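Local coordinates for ATP-dependent 6-phosphofructokinase isozyme 2 (Escherichia coli, PDB 3UMO), which catalyses the ATP-dependent phosphorylation of D-fructose 6-phosphate to fructose 1,6-bisphosphate, the first committing step of glycolysis, and works as a homodimer, at residues P79-E84 with E122-E127; K189-S192 with E198-Q201; D203-A208 with V223-Q228. All coordinates share one frame; numbering follows the deposited sequence.

Contact 1 of 3, residues P79-E84 with E122-E127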
loop_
_atom_site.group_PDB
_atom_site.type_symbol
_atom_site.label_atom_id
_atom_site.label_comp_id
_atom_site.label_asym_id
_atom_site.label_seq_id
_atom_site.Cartn_x
_atom_site.Cartn_y
_atom_site.Cartn_z
ATOM N N PRO A 79 28.701 -23.636 -14.705
ATOM C CA PRO A 79 29.857 -23.182 -15.485
ATOM C C PRO A 79 29.583 -21.826 -16.115
ATOM O O PRO A 79 28.452 -21.554 -16.525
ATOM C CB PRO A 79 30.005 -24.259 -16.565
ATOM C CG PRO A 79 28.665 -24.903 -16.655
ATOM C CD PRO A 79 28.083 -24.845 -15.276
ATOM N N VAL A 80 30.603 -20.974 -16.176
ATOM C CA VAL A 80 30.435 -19.659 -16.782
ATOM C C VAL A 80 31.524 -19.341 -17.792
ATOM O O VAL A 80 32.557 -20.005 -17.856
ATOM C CB VAL A 80 30.418 -18.526 -15.738
ATOM C CG1 VAL A 80 29.405 -18.818 -14.633
ATOM C CG2 VAL A 80 31.813 -18.310 -15.163
ATOM N N ALA A 81 31.271 -18.311 -18.586
ATOM C CA ALA A 81 32.267 -17.767 -19.489
ATOM C C ALA A 81 31.998 -16.279 -19.489
ATOM O O ALA A 81 30.954 -15.827 -19.952
ATOM C CB ALA A 81 32.107 -18.342 -20.887
ATOM N N THR A 82 32.919 -15.511 -18.930
ATOM C CA THR A 82 32.641 -14.104 -18.700
ATOM C C THR A 82 33.520 -13.174 -19.532
ATOM O O THR A 82 34.577 -13.567 -20.032
ATOM C CB THR A 82 32.772 -13.740 -17.204
ATOM O OG1 THR A 82 34.105 -14.007 -16.758
ATOM C CG2 THR A 82 31.789 -14.552 -16.357
ATOM N N VAL A 83 33.045 -11.945 -19.684
ATOM C CA VAL A 83 33.823 -10.868 -20.266
ATOM C C VAL A 83 33.897 -9.789 -19.203
ATOM O O VAL A 83 32.882 -9.435 -18.606
ATOM C CB VAL A 83 33.136 -10.303 -21.522
ATOM C CG1 VAL A 83 33.771 -8.979 -21.931
ATOM C CG2 VAL A 83 33.192 -11.319 -22.652
ATOM N N GLU A 84 35.093 -9.279 -18.939
ATOM C CA GLU A 84 35.230 -8.236 -17.933
ATOM C C GLU A 84 34.753 -6.913 -18.518
ATOM O O GLU A 84 35.199 -6.506 -19.590
ATOM C CB GLU A 84 36.677 -8.131 -17.453
ATOM C CG GLU A 84 36.826 -7.420 -16.123
ATOM C CD GLU A 84 38.109 -7.795 -15.412
ATOM O OE1 GLU A 84 39.033 -8.314 -16.078
ATOM O OE2 GLU A 84 38.189 -7.577 -14.184
ATOM N N GLU A 122 30.253 -11.466 -28.275
ATOM C CA GLU A 122 29.995 -12.078 -29.572
ATOM C C GLU A 122 31.060 -13.133 -29.890
ATOM O O GLU A 122 30.747 -14.209 -30.401
ATOM C CB GLU A 122 29.984 -10.990 -30.649
ATOM C CG GLU A 122 29.131 -11.281 -31.867
ATOM C CD GLU A 122 28.781 -10.014 -32.632
ATOM O OE1 GLU A 122 29.149 -8.913 -32.161
ATOM O OE2 GLU A 122 28.140 -10.118 -33.698
ATOM N N GLU A 123 32.316 -12.824 -29.573
ATOM C CA GLU A 123 33.421 -13.760 -29.786
ATOM C C GLU A 123 33.218 -15.048 -28.986
ATOM O O GLU A 123 33.472 -16.144 -29.494
ATOM C CB GLU A 123 34.763 -13.106 -29.429
ATOM C CG GLU A 123 35.978 -13.963 -29.730
ATOM C CD GLU A 123 37.283 -13.226 -29.498
ATOM O OE1 GLU A 123 37.301 -12.286 -28.671
ATOM O OE2 GLU A 123 38.286 -13.583 -30.146
ATOM N N GLN A 124 32.751 -14.909 -27.747
ATOM C CA GLN A 124 32.467 -16.069 -26.902
ATOM C C GLN A 124 31.383 -16.946 -27.522
ATOM O O GLN A 124 31.508 -18.169 -27.569
ATOM C CB GLN A 124 32.038 -15.634 -25.495
ATOM C CG GLN A 124 33.187 -15.175 -24.601
ATOM C CD GLN A 124 34.284 -16.221 -24.467
ATOM O OE1 GLN A 124 35.458 -15.937 -24.706
ATOM N NE2 GLN A 124 33.906 -17.435 -24.080
ATOM N N VAL A 125 30.320 -16.306 -27.998
ATOM C CA VAL A 125 29.198 -17.020 -28.598
ATOM C C VAL A 125 29.617 -17.808 -29.835
ATOM O O VAL A 125 29.184 -18.941 -30.028
ATOM C CB VAL A 125 28.048 -16.058 -28.957
ATOM C CG1 VAL A 125 27.009 -16.755 -29.822
ATOM C CG2 VAL A 125 27.410 -15.512 -27.694
ATOM N N LEU A 126 30.474 -17.220 -30.661
ATOM C CA LEU A 126 30.887 -17.877 -31.896
ATOM C C LEU A 126 31.927 -18.983 -31.680
ATOM O O LEU A 126 32.353 -19.642 -32.634
ATOM C CB LEU A 126 31.350 -16.844 -32.930
ATOM C CG LEU A 126 30.233 -15.854 -33.287
ATOM C CD1 LEU A 126 30.677 -14.869 -34.360
ATOM C CD2 LEU A 126 28.966 -16.597 -33.718
ATOM N N GLU A 127 32.322 -19.194 -30.429
ATOM C CA GLU A 127 33.161 -20.337 -30.081
ATOM C C GLU A 127 32.308 -21.558 -29.756
ATOM O O GLU A 127 32.824 -22.665 -29.601
ATOM C CB GLU A 127 34.084 -20.003 -28.908
ATOM C CG GLU A 127 35.172 -19.004 -29.257
ATOM C CD GLU A 127 36.014 -18.614 -28.061
ATOM O OE1 GLU A 127 35.816 -19.200 -26.975
ATOM O OE2 GLU A 127 36.873 -17.717 -28.206
#
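Gln124, on the last turn of helix 115-125, lays its side chain against two residues of strand 80-84. The methyl of Ala81 meets the amide end, with CB 3.8 Å from NE2 of Gln124. Val83, two residues further along the strand, meets the aliphatic part instead: its CG2 lies 4.3 Å from Gln124 CG. Both are van der Waals approaches, and the area buried between the two segments is small, 106 Å².

The bent shape of the glutamine explains this division of labour. With chi1 at -77° its CG stands beside the backbone N, and the further turn at chi2 (-56°) folds the chain, bringing the amide nitrogen to Ala81 while the CG methylene remains near Val83. A glutamine suits a partly exposed place of this kind, since its methylenes can pack on a neighbour while its end stays polar. Alanine, for its part, offers the amide a small, smooth surface.

Around this core, Val83 is buried and packs also on Gln120 and Leu121, one turn earlier in the helix, and its beta-branched side chain fits an extended backbone well. Gln124 also touches Ile58 on the neighbouring strand 55-61. That strand holds Ala81 and Val83 in place through backbone hydrogen bonds with Ala57, Phe59 and Ala61. Val80 and Thr82 point to the other face of the sheet, where they touch Leu73 and Val70 of helix 63-75. Helix 115-125 also packs against helix 146-158, Val125 resting on Ala156.

Strand 80-84 is an edge strand, within this chain, of the central parallel sheet, so the contact seats a helix on one face of the sheet near its edge, in the alpha/beta/alpha sandwich that characterises the ribokinase-like fold of PfkB carbohydrate kinases.

Contact 2 of 3, residues K189-S192 with E198-Q201. With ATP (adenosine-5'-triphosphate), chain I.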
loop_
_atom_site.group_PDB
_atom_site.type_symbol
_atom_site.label_atom_id
_atom_site.label_comp_id
_atom_site.label_asym_id
_atom_site.label_seq_id
_atom_site.Cartn_x
_atom_site.Cartn_y
_atom_site.Cartn_z
ATOM N N LYS A 189 1.876 -10.469 -22.389
ATOM C CA LYS A 189 2.182 -9.065 -22.619
ATOM C C LYS A 189 3.265 -8.923 -23.684
ATOM O O LYS A 189 3.173 -8.066 -24.563
ATOM C CB LYS A 189 2.606 -8.378 -21.318
ATOM C CG LYS A 189 1.435 -7.996 -20.428
ATOM C CD LYS A 189 1.853 -7.042 -19.321
ATOM C CE LYS A 189 0.734 -6.874 -18.305
ATOM N NZ LYS A 189 1.107 -5.932 -17.216
ATOM N N GLU A 190 4.278 -9.775 -23.604
ATOM C CA GLU A 190 5.368 -9.769 -24.579
ATOM C C GLU A 190 4.886 -10.138 -25.989
ATOM O O GLU A 190 5.367 -9.574 -26.975
ATOM C CB GLU A 190 6.515 -10.674 -24.104
ATOM C CG GLU A 190 7.291 -10.091 -22.905
ATOM C CD GLU A 190 7.953 -11.147 -22.032
ATOM O OE1 GLU A 190 7.870 -12.348 -22.367
ATOM O OE2 GLU A 190 8.556 -10.771 -20.997
ATOM N N LEU A 191 3.938 -11.073 -26.088
ATOM C CA LEU A 191 3.373 -11.437 -27.391
ATOM C C LEU A 191 2.591 -10.266 -27.980
ATOM O O LEU A 191 2.729 -9.936 -29.165
ATOM C CB LEU A 191 2.462 -12.664 -27.275
ATOM C CG LEU A 191 1.755 -13.086 -28.569
ATOM C CD1 LEU A 191 2.752 -13.529 -29.647
ATOM C CD2 LEU A 191 0.737 -14.178 -28.280
ATOM N N SER A 192 1.778 -9.629 -27.144
ATOM C CA SER A 192 0.998 -8.474 -27.578
ATOM C C SER A 192 1.896 -7.370 -28.126
ATOM O O SER A 192 1.598 -6.776 -29.164
ATOM C CB SER A 192 0.156 -7.929 -26.426
ATOM O OG SER A 192 -0.511 -6.744 -26.823
ATOM N N GLU A 198 -3.562 -5.375 -29.264
ATOM C CA GLU A 198 -4.215 -5.919 -28.080
ATOM C C GLU A 198 -4.757 -7.299 -28.417
ATOM O O GLU A 198 -5.316 -7.504 -29.495
ATOM C CB GLU A 198 -5.356 -5.012 -27.614
ATOM C CG GLU A 198 -4.905 -3.857 -26.742
ATOM C CD GLU A 198 -4.265 -4.332 -25.452
ATOM O OE1 GLU A 198 -4.976 -4.943 -24.626
ATOM O OE2 GLU A 198 -3.049 -4.107 -25.271
ATOM N N LEU A 199 -4.584 -8.251 -27.505
ATOM C CA LEU A 199 -5.080 -9.601 -27.737
ATOM C C LEU A 199 -6.285 -9.829 -26.836
ATOM O O LEU A 199 -6.179 -10.421 -25.760
ATOM C CB LEU A 199 -3.984 -10.630 -27.456
ATOM C CG LEU A 199 -2.685 -10.439 -28.242
ATOM C CD1 LEU A 199 -1.604 -11.387 -27.736
ATOM C CD2 LEU A 199 -2.915 -10.631 -29.733
ATOM N N THR A 200 -7.435 -9.349 -27.292
ATOM C CA THR A 200 -8.625 -9.250 -26.458
ATOM C C THR A 200 -9.657 -10.332 -26.749
ATOM O O THR A 200 -10.618 -10.489 -25.996
ATOM C CB THR A 200 -9.309 -7.889 -26.653
ATOM O OG1 THR A 200 -9.628 -7.715 -28.037
ATOM C CG2 THR A 200 -8.396 -6.755 -26.206
ATOM N N GLN A 201 -9.474 -11.060 -27.845
ATOM C CA GLN A 201 -10.430 -12.090 -28.241
ATOM C C GLN A 201 -9.879 -13.472 -27.911
ATOM O O GLN A 201 -8.660 -13.658 -27.894
ATOM C CB GLN A 201 -10.742 -11.973 -29.731
ATOM C CG GLN A 201 -11.161 -10.566 -30.156
ATOM C CD GLN A 201 -12.355 -10.046 -29.370
ATOM O OE1 GLN A 201 -12.257 -9.061 -28.631
ATOM N NE2 GLN A 201 -13.491 -10.704 -29.530
HETATM P PG ATP I . 6.712 -9.556 -16.933
HETATM O O1G ATP I . 6.719 -11.046 -17.019
HETATM O O2G ATP I . 8.142 -9.086 -17.207
HETATM O O3G ATP I . 5.764 -8.963 -17.948
HETATM P PB ATP I . 5.552 -9.692 -14.350
HETATM O O1B ATP I . 5.757 -8.738 -13.096
HETATM O O2B ATP I . 5.933 -11.132 -13.980
HETATM O O3B ATP I . 6.463 -9.063 -15.494
HETATM P PA ATP I . 3.050 -8.525 -14.573
HETATM O O1A ATP I . 3.754 -7.182 -14.570
HETATM O O2A ATP I . 1.947 -8.557 -15.642
HETATM O O3A ATP I . 4.058 -9.641 -14.828
HETATM O "O5'" ATP I . 2.375 -8.730 -13.125
HETATM C "C5'" ATP I . 2.515 -9.907 -12.421
HETATM C "C4'" ATP I . 1.930 -9.901 -11.090
HETATM O "O4'" ATP I . 2.145 -8.588 -10.531
HETATM C "C3'" ATP I . 0.474 -10.041 -11.186
HETATM O "O3'" ATP I . 0.105 -11.358 -11.056
HETATM C "C2'" ATP I . -0.042 -9.232 -10.080
HETATM O "O2'" ATP I . -0.061 -10.001 -8.953
HETATM C "C1'" ATP I . 0.954 -8.148 -9.925
HETATM N N9 ATP I . 0.519 -6.894 -10.530
HETATM C C8 ATP I . 0.791 -6.499 -11.786
HETATM N N7 ATP I . 0.226 -5.284 -11.978
HETATM C C5 ATP I . -0.399 -4.908 -10.844
HETATM C C6 ATP I . -1.132 -3.775 -10.466
HETATM N N6 ATP I . -1.359 -2.645 -11.432
HETATM N N1 ATP I . -1.635 -3.716 -9.218
HETATM C C2 ATP I . -1.439 -4.722 -8.343
HETATM N N3 ATP I . -0.739 -5.814 -8.678
HETATM C C4 ATP I . -0.215 -5.939 -9.907
#
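Leu191 and Leu199 supply the apolar part of this contact, their side chains crossing at about a right angle. One methyl of Leu199 does most of the work: CD1 lies 3.7 Å from CD2 of Leu191, and the same CD1 sits 3.9 Å from the backbone N of Ser192 and 4.1 Å from its CB. Leu191 has CG anti to the backbone N (chi1 177°), an arrangement that carries its branched end round to the loop. A leucine fits here because its long, branched apolar end reaches several buried neighbours, and Leu191 is covered further by Val205, Ala208 and Ile212 of helix 204-214 and by Pro186.

The segments thus belong to the link between two successive helices of the ribokinase-like fold, on the side where ATP binds: helix 188-195 ends, the chain turns off to the side through 198-201, and Leu199 closes over the helix before helix 204-214 begins.

The polar part of the contact pairs Ser192 with the exposed Glu198. Ser192 OG is 4.0 Å from Glu198 OE2, too far for a direct bond; its hydrogen-bonding partner is the carbonyl of Arg197, within the turn itself. A small hydroxyl suits a place where the helix and the following loop come close.

A charged group at the start of the segment, Lys189, reaches the nucleotide. Its chain runs extended beyond CG, and NZ makes a weak 3.2 Å hydrogen bond to O2A, on the alpha-phosphate of the ATP in chain I, consistent with the place of Lys189 in the site of the allosteric inhibitor ATP. That ATP is also bound by the backbone N of Lys27 of the third subunit. Next in the chain, Glu190 is inferred to bind the catalytic magnesium ion.

Contact 3 of 3, residues D203-A208 with V223-Q228. With ATP (adenosine-5'-triphosphate), chain E.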
loop_
_atom_site.group_PDB
_atom_site.type_symbol
_atom_site.label_atom_id
_atom_site.label_comp_id
_atom_site.label_asym_id
_atom_site.label_seq_id
_atom_site.Cartn_x
_atom_site.Cartn_y
_atom_site.Cartn_z
ATOM N N ASP A 203 -9.365 -16.338 -29.348
ATOM C CA ASP A 203 -8.387 -16.972 -30.234
ATOM C C ASP A 203 -7.172 -16.113 -30.588
ATOM O O ASP A 203 -6.319 -16.550 -31.364
ATOM C CB ASP A 203 -9.065 -17.422 -31.529
ATOM C CG ASP A 203 -9.229 -18.921 -31.607
ATOM O OD1 ASP A 203 -8.258 -19.600 -31.999
ATOM O OD2 ASP A 203 -10.324 -19.422 -31.278
ATOM N N ASP A 204 -7.088 -14.904 -30.036
ATOM C CA ASP A 204 -6.038 -13.963 -30.440
ATOM C C ASP A 204 -4.615 -14.448 -30.159
ATOM O O ASP A 204 -3.735 -14.277 -31.006
ATOM C CB ASP A 204 -6.257 -12.570 -29.833
ATOM C CG ASP A 204 -7.318 -11.771 -30.561
ATOM O OD1 ASP A 204 -7.680 -10.686 -30.054
ATOM O OD2 ASP A 204 -7.794 -12.220 -31.632
ATOM N N VAL A 205 -4.391 -15.042 -28.985
ATOM C CA VAL A 205 -3.067 -15.540 -28.623
ATOM C C VAL A 205 -2.609 -16.631 -29.581
ATOM O O VAL A 205 -1.489 -16.584 -30.087
ATOM C CB VAL A 205 -3.021 -16.047 -27.167
ATOM C CG1 VAL A 205 -1.778 -16.900 -26.932
ATOM C CG2 VAL A 205 -3.046 -14.862 -26.200
ATOM N N ARG A 206 -3.483 -17.599 -29.849
ATOM C CA ARG A 206 -3.141 -18.688 -30.761
ATOM C C ARG A 206 -2.836 -18.173 -32.162
ATOM O O ARG A 206 -1.842 -18.561 -32.776
ATOM C CB ARG A 206 -4.272 -19.715 -30.842
ATOM C CG ARG A 206 -3.867 -21.005 -31.553
ATOM C CD ARG A 206 -5.036 -21.638 -32.280
ATOM N NE ARG A 206 -5.252 -21.016 -33.584
ATOM C CZ ARG A 206 -6.446 -20.800 -34.123
ATOM N NH1 ARG A 206 -7.545 -21.147 -33.467
ATOM N NH2 ARG A 206 -6.542 -20.231 -35.317
ATOM N N LYS A 207 -3.698 -17.301 -32.668
ATOM C CA LYS A 207 -3.502 -16.733 -33.996
ATOM C C LYS A 207 -2.190 -15.964 -34.103
ATOM O O LYS A 207 -1.464 -16.106 -35.083
ATOM C CB LYS A 207 -4.684 -15.851 -34.386
ATOM C CG LYS A 207 -5.905 -16.657 -34.785
ATOM C CD LYS A 207 -7.125 -15.784 -34.991
ATOM C CE LYS A 207 -8.345 -16.652 -35.264
ATOM N NZ LYS A 207 -9.621 -15.885 -35.187
ATOM N N ALA A 208 -1.889 -15.157 -33.091
ATOM C CA ALA A 208 -0.633 -14.413 -33.064
ATOM C C ALA A 208 0.573 -15.349 -33.069
ATOM O O ALA A 208 1.549 -15.114 -33.780
ATOM C CB ALA A 208 -0.587 -13.495 -31.849
ATOM N N VAL A 223 3.731 -19.533 -25.985
ATOM C CA VAL A 223 3.210 -18.393 -25.252
ATOM C C VAL A 223 2.886 -18.846 -23.836
ATOM O O VAL A 223 1.990 -19.662 -23.620
ATOM C CB VAL A 223 1.939 -17.824 -25.887
ATOM C CG1 VAL A 223 1.559 -16.517 -25.193
ATOM C CG2 VAL A 223 2.148 -17.596 -27.378
ATOM N N SER A 224 3.614 -18.321 -22.861
ATOM C CA SER A 224 3.344 -18.720 -21.483
ATOM C C SER A 224 2.232 -17.837 -20.902
ATOM O O SER A 224 2.162 -16.630 -21.168
ATOM C CB SER A 224 4.620 -18.722 -20.640
ATOM O OG SER A 224 5.180 -17.422 -20.475
ATOM N N LEU A 225 1.349 -18.462 -20.132
ATOM C CA LEU A 225 0.080 -17.864 -19.742
ATOM C C LEU A 225 -0.090 -17.811 -18.222
ATOM O O LEU A 225 -1.216 -17.866 -17.718
ATOM C CB LEU A 225 -1.052 -18.694 -20.339
ATOM C CG LEU A 225 -0.998 -18.916 -21.852
ATOM C CD1 LEU A 225 -2.103 -19.870 -22.305
ATOM C CD2 LEU A 225 -1.098 -17.597 -22.588
ATOM N N GLY A 226 1.020 -17.698 -17.495
ATOM C CA GLY A 226 0.952 -17.646 -16.039
ATOM C C GLY A 226 0.267 -18.891 -15.489
ATOM O O GLY A 226 0.637 -20.001 -15.857
ATOM N N PRO A 227 -0.762 -18.714 -14.637
ATOM C CA PRO A 227 -1.449 -19.877 -14.056
ATOM C C PRO A 227 -2.220 -20.704 -15.087
ATOM O O PRO A 227 -2.605 -21.839 -14.808
ATOM C CB PRO A 227 -2.418 -19.247 -13.045
ATOM C CG PRO A 227 -2.681 -17.881 -13.575
ATOM C CD PRO A 227 -1.386 -17.440 -14.228
ATOM N N GLN A 228 -2.435 -20.158 -16.279
ATOM C CA GLN A 228 -3.123 -20.922 -17.321
ATOM C C GLN A 228 -2.201 -21.875 -18.082
ATOM O O GLN A 228 -2.648 -22.624 -18.963
ATOM C CB GLN A 228 -3.864 -19.972 -18.276
ATOM C CG GLN A 228 -5.091 -19.367 -17.627
ATOM C CD GLN A 228 -5.753 -18.304 -18.462
ATOM O OE1 GLN A 228 -5.193 -17.839 -19.456
ATOM N NE2 GLN A 228 -6.955 -17.901 -18.056
HETATM P PG ATP E . 8.592 -14.357 -15.443
HETATM O O1G ATP E . 9.657 -14.009 -16.421
HETATM O O2G ATP E . 9.319 -15.089 -14.318
HETATM O O3G ATP E . 7.849 -13.174 -14.926
HETATM P PB ATP E . 6.852 -15.150 -17.409
HETATM O O1B ATP E . 5.887 -13.931 -17.285
HETATM O O2B ATP E . 7.820 -15.066 -18.608
HETATM O O3B ATP E . 7.635 -15.427 -16.047
HETATM P PA ATP E . 4.737 -17.053 -16.968
HETATM O O1A ATP E . 4.173 -16.082 -15.973
HETATM O O2A ATP E . 3.728 -17.489 -18.032
HETATM O O3A ATP E . 6.003 -16.471 -17.654
HETATM O "O5'" ATP E . 5.297 -18.314 -16.140
HETATM C "C5'" ATP E . 5.718 -19.444 -16.825
HETATM C "C4'" ATP E . 5.157 -20.727 -16.407
HETATM O "O4'" ATP E . 5.218 -20.794 -14.965
HETATM C "C3'" ATP E . 3.718 -20.836 -16.696
HETATM O "O3'" ATP E . 3.487 -21.261 -17.986
HETATM C "C2'" ATP E . 3.254 -21.791 -15.675
HETATM O "O2'" ATP E . 3.653 -23.060 -15.999
HETATM C "C1'" ATP E . 4.020 -21.359 -14.485
HETATM N N9 ATP E . 3.281 -20.376 -13.695
HETATM C C8 ATP E . 3.444 -19.041 -13.729
HETATM N N7 ATP E . 2.565 -18.497 -12.851
HETATM C C5 ATP E . 1.855 -19.484 -12.268
HETATM C C6 ATP E . 0.842 -19.510 -11.304
HETATM N N6 ATP E . 0.318 -18.244 -10.691
HETATM N N1 ATP E . 0.337 -20.701 -10.937
HETATM C C2 ATP E . 0.789 -21.848 -11.474
HETATM N N3 ATP E . 1.758 -21.849 -12.394
HETATM C C4 ATP E . 2.307 -20.692 -12.804
#
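Val205 directs CG1 anti to its backbone N (chi1 164°), and Val223 does the same with its own CG1 (chi1 -172°), which sets the two CG1 methyls 3.8 Å apart. The CG1 methyl of Val205 settles on the branched end of Val223, 4.0 Å from both its CB and its CG2, while on another flank Leu225 CD2 approaches it more loosely at 4.5 Å. All three residues are buried. Valine suits both backbones here: on the strand its branching at CB matches the extended chain, and on the helix it gives a short, broad surface that lets strand 221-224 come near. Leu191 of helix 188-195 also touches Val223, and Pro245 of the second subunit covers Val205 and Leu225.

The helix therefore packs on the end of a strand that continues into a loop of the ATP site in this PfkB-family kinase. Residues Ser224 to Gly229 belong to the experimentally established site for substrate ATP, which the dimeric partners share.

In that loop the backbone N of Gly226 donates to O2A of the ATP in chain E at 2.8 Å, with an N-H...O angle of 155°. Glycine suits the turn: its phi is positive, and CD of Pro227 leaves no room for a CB. Ser224 OG lies 2.8 Å from the same O2A and 3.1 Å from O3A, and is hydrogen-bonded to Lys185 NZ. Pro227 packs on the adenine, its CA 3.6 Å from C6, while its carbonyl accepts a hydrogen bond from Gln228 NE2 of the second subunit.

Overall arrangement
The three contacts follow one another along the chain, each closing before the next opens. Contact 1 lies on the opposite side of the chain's centre from the other two: its centre is about 35 Å from that of contact 2 and about 34 Å from that of contact 3, and it joins a strand at the sheet edge to its covering helix. Contacts 2 and 3 have centres about 8 Å apart, involve consecutive helices, 188-195 and 204-214, and touch through Leu191. Together they form a shared apolar patch next to two bound ATP molecules, one beside contact 2 and the other beside contact 3, and both also touch the second subunit.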